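Local coordinates for substrate binding periplasmic protein (Ralstonia solanacearum, PDB 3LOP), which binds leucine and is probably the periplasmic substrate-binding component of an amino acid transport system, at residues S7-L12 / R66-V71. Residues are numbered along the deposited sequence; the frame is centred on the assembly and turned at random.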
loop_
_atom_site.group_PDB
_atom_site.type_symbol
_atom_site.label_atom_id
_atom_site.label_comp_id
_atom_site.label_asym_id
_atom_site.label_seq_id
_atom_site.Cartn_x
_atom_site.Cartn_y
_atom_site.Cartn_z
ATOM N N SER A 7 -4.094 -9.409 -21.001
ATOM C CA SER A 7 -4.896 -8.757 -19.975
ATOM C C SER A 7 -4.395 -8.907 -18.551
ATOM O O SER A 7 -3.817 -9.928 -18.177
ATOM C CB SER A 7 -6.344 -9.246 -20.051
ATOM O OG SER A 7 -6.960 -8.823 -21.258
ATOM N N VAL A 8 -4.633 -7.857 -17.771
ATOM C CA VAL A 8 -4.265 -7.797 -16.363
ATOM C C VAL A 8 -5.503 -7.248 -15.660
ATOM O O VAL A 8 -6.183 -6.370 -16.195
ATOM C CB VAL A 8 -3.073 -6.836 -16.138
ATOM C CG1 VAL A 8 -2.766 -6.720 -14.650
ATOM C CG2 VAL A 8 -1.850 -7.344 -16.889
ATOM N N ILE A 9 -5.812 -7.763 -14.476
ATOM C CA ILE A 9 -6.994 -7.286 -13.761
ATOM C C ILE A 9 -6.699 -6.665 -12.400
ATOM O O ILE A 9 -5.643 -6.884 -11.810
ATOM C CB ILE A 9 -8.031 -8.417 -13.561
ATOM C CG1 ILE A 9 -7.421 -9.563 -12.753
ATOM C CG2 ILE A 9 -8.522 -8.919 -14.917
ATOM C CD1 ILE A 9 -8.437 -10.617 -12.339
ATOM N N GLN A 10 -7.655 -5.876 -11.923
ATOM C CA GLN A 10 -7.563 -5.217 -10.628
ATOM C C GLN A 10 -8.941 -5.172 -9.989
ATOM O O GLN A 10 -9.932 -4.901 -10.662
ATOM C CB GLN A 10 -7.096 -3.762 -10.757
ATOM C CG GLN A 10 -5.621 -3.521 -10.977
ATOM C CD GLN A 10 -5.292 -2.043 -10.866
ATOM O OE1 GLN A 10 -5.957 -1.206 -11.474
ATOM N NE2 GLN A 10 -4.268 -1.714 -10.087
ATOM N N SER A 11 -8.998 -5.455 -8.693
ATOM C CA SER A 11 -10.241 -5.346 -7.943
ATOM C C SER A 11 -9.823 -4.432 -6.812
ATOM O O SER A 11 -8.894 -4.745 -6.072
ATOM C CB SER A 11 -10.705 -6.688 -7.369
ATOM O OG SER A 11 -11.924 -6.507 -6.650
ATOM N N LEU A 12 -10.475 -3.286 -6.698
ATOM C CA LEU A 12 -10.128 -2.354 -5.644
ATOM C C LEU A 12 -11.262 -1.374 -5.395
ATOM O O LEU A 12 -12.235 -1.325 -6.153
ATOM C CB LEU A 12 -8.819 -1.624 -5.987
ATOM C CG LEU A 12 -8.473 -1.392 -7.458
ATOM C CD1 LEU A 12 -9.509 -0.478 -8.088
ATOM C CD2 LEU A 12 -7.077 -0.791 -7.580
ATOM N N ARG A 66 -12.835 -13.722 -9.073
ATOM C CA ARG A 66 -13.270 -14.968 -9.697
ATOM C C ARG A 66 -13.924 -14.680 -11.050
ATOM O O ARG A 66 -13.610 -15.333 -12.046
ATOM C CB ARG A 66 -14.252 -15.713 -8.791
ATOM C CG ARG A 66 -14.831 -16.964 -9.432
ATOM C CD ARG A 66 -15.570 -17.834 -8.430
ATOM N NE ARG A 66 -14.650 -18.572 -7.568
ATOM C CZ ARG A 66 -14.619 -18.473 -6.244
ATOM N NH1 ARG A 66 -15.460 -17.661 -5.618
ATOM N NH2 ARG A 66 -13.751 -19.193 -5.545
ATOM N N ASP A 67 -14.827 -13.703 -11.084
ATOM C CA ASP A 67 -15.500 -13.346 -12.331
ATOM C C ASP A 67 -14.519 -12.873 -13.401
ATOM O O ASP A 67 -14.557 -13.345 -14.540
ATOM C CB ASP A 67 -16.536 -12.235 -12.099
ATOM C CG ASP A 67 -17.712 -12.684 -11.263
ATOM O OD1 ASP A 67 -18.043 -13.887 -11.270
ATOM O OD2 ASP A 67 -18.331 -11.816 -10.594
HETATM N N MSE A 68 -13.638 -11.940 -13.051
HETATM C CA MSE A 68 -12.680 -11.427 -14.019
HETATM C C MSE A 68 -11.664 -12.478 -14.483
HETATM O O MSE A 68 -11.233 -12.468 -15.637
HETATM C CB MSE A 68 -11.954 -10.178 -13.464
HETATM C CG MSE A 68 -12.632 -8.826 -13.862
HETATM SE SE MSE A 68 -11.788 -7.205 -13.228
HETATM C CE MSE A 68 -11.965 -7.757 -11.542
ATOM N N ALA A 69 -11.292 -13.395 -13.596
ATOM C CA ALA A 69 -10.328 -14.430 -13.956
ATOM C C ALA A 69 -10.886 -15.359 -15.025
ATOM O O ALA A 69 -10.138 -15.955 -15.799
ATOM C CB ALA A 69 -9.937 -15.237 -12.726
ATOM N N ARG A 70 -12.207 -15.476 -15.066
ATOM C CA ARG A 70 -12.861 -16.355 -16.025
ATOM C C ARG A 70 -13.229 -15.692 -17.344
ATOM O O ARG A 70 -13.146 -16.317 -18.402
ATOM C CB ARG A 70 -14.115 -16.953 -15.392
ATOM C CG ARG A 70 -13.816 -17.792 -14.166
ATOM C CD ARG A 70 -15.074 -18.384 -13.571
ATOM N NE ARG A 70 -14.766 -19.236 -12.428
ATOM C CZ ARG A 70 -15.659 -19.980 -11.788
ATOM N NH1 ARG A 70 -16.928 -19.982 -12.177
ATOM N NH2 ARG A 70 -15.281 -20.732 -10.764
ATOM N N VAL A 71 -13.627 -14.428 -17.282
ATOM C CA VAL A 71 -14.049 -13.702 -18.474
ATOM C C VAL A 71 -12.977 -12.877 -19.183
ATOM O O VAL A 71 -12.962 -12.803 -20.413
ATOM C CB VAL A 71 -15.232 -12.764 -18.140
ATOM C CG1 VAL A 71 -15.639 -11.973 -19.376
ATOM C CG2 VAL A 71 -16.406 -13.576 -17.617
#
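Ile9 sets CG1 between its backbone N and carbonyl carbon (chi1 60°), and the extended chain beyond carries CD1 to within 3.7 Å of Met68 CB. Met68, present as selenomethionine, runs straight at chi2 and then bends at chi3 (-58°), which turns its methyl along the strand toward its C-terminal end. The two side chains lie alongside one another and point opposite ways. Ile9 CG2 also reaches Met68 CB, at 3.9 Å, and the selenium lies 4.0 Å from Ile9 CB. Beyond it, Met68 CE rests 3.6 Å from the backbone O of Gln10. No hydrogen bond joins the two segments, and all the touching residues are buried. Ser11 OG bonds instead to Asp54 and Asn64. Met68 also touches Val50 and Arg52 of the neighbouring strand 47-53, while Ile9 meets Pro74 and Leu77 of strand 74-78 on the other side. Strand and helix run nearly antiparallel, at 167°, with axes 9.2 Å apart. Helix 58-71 thus packs on one face of the parallel sheet as the connection of a beta-alpha-beta crossover from strand 47-53 to strand 74-78, passing strand 6-12, as in the alpha/beta lobes of type I periplasmic binding proteins.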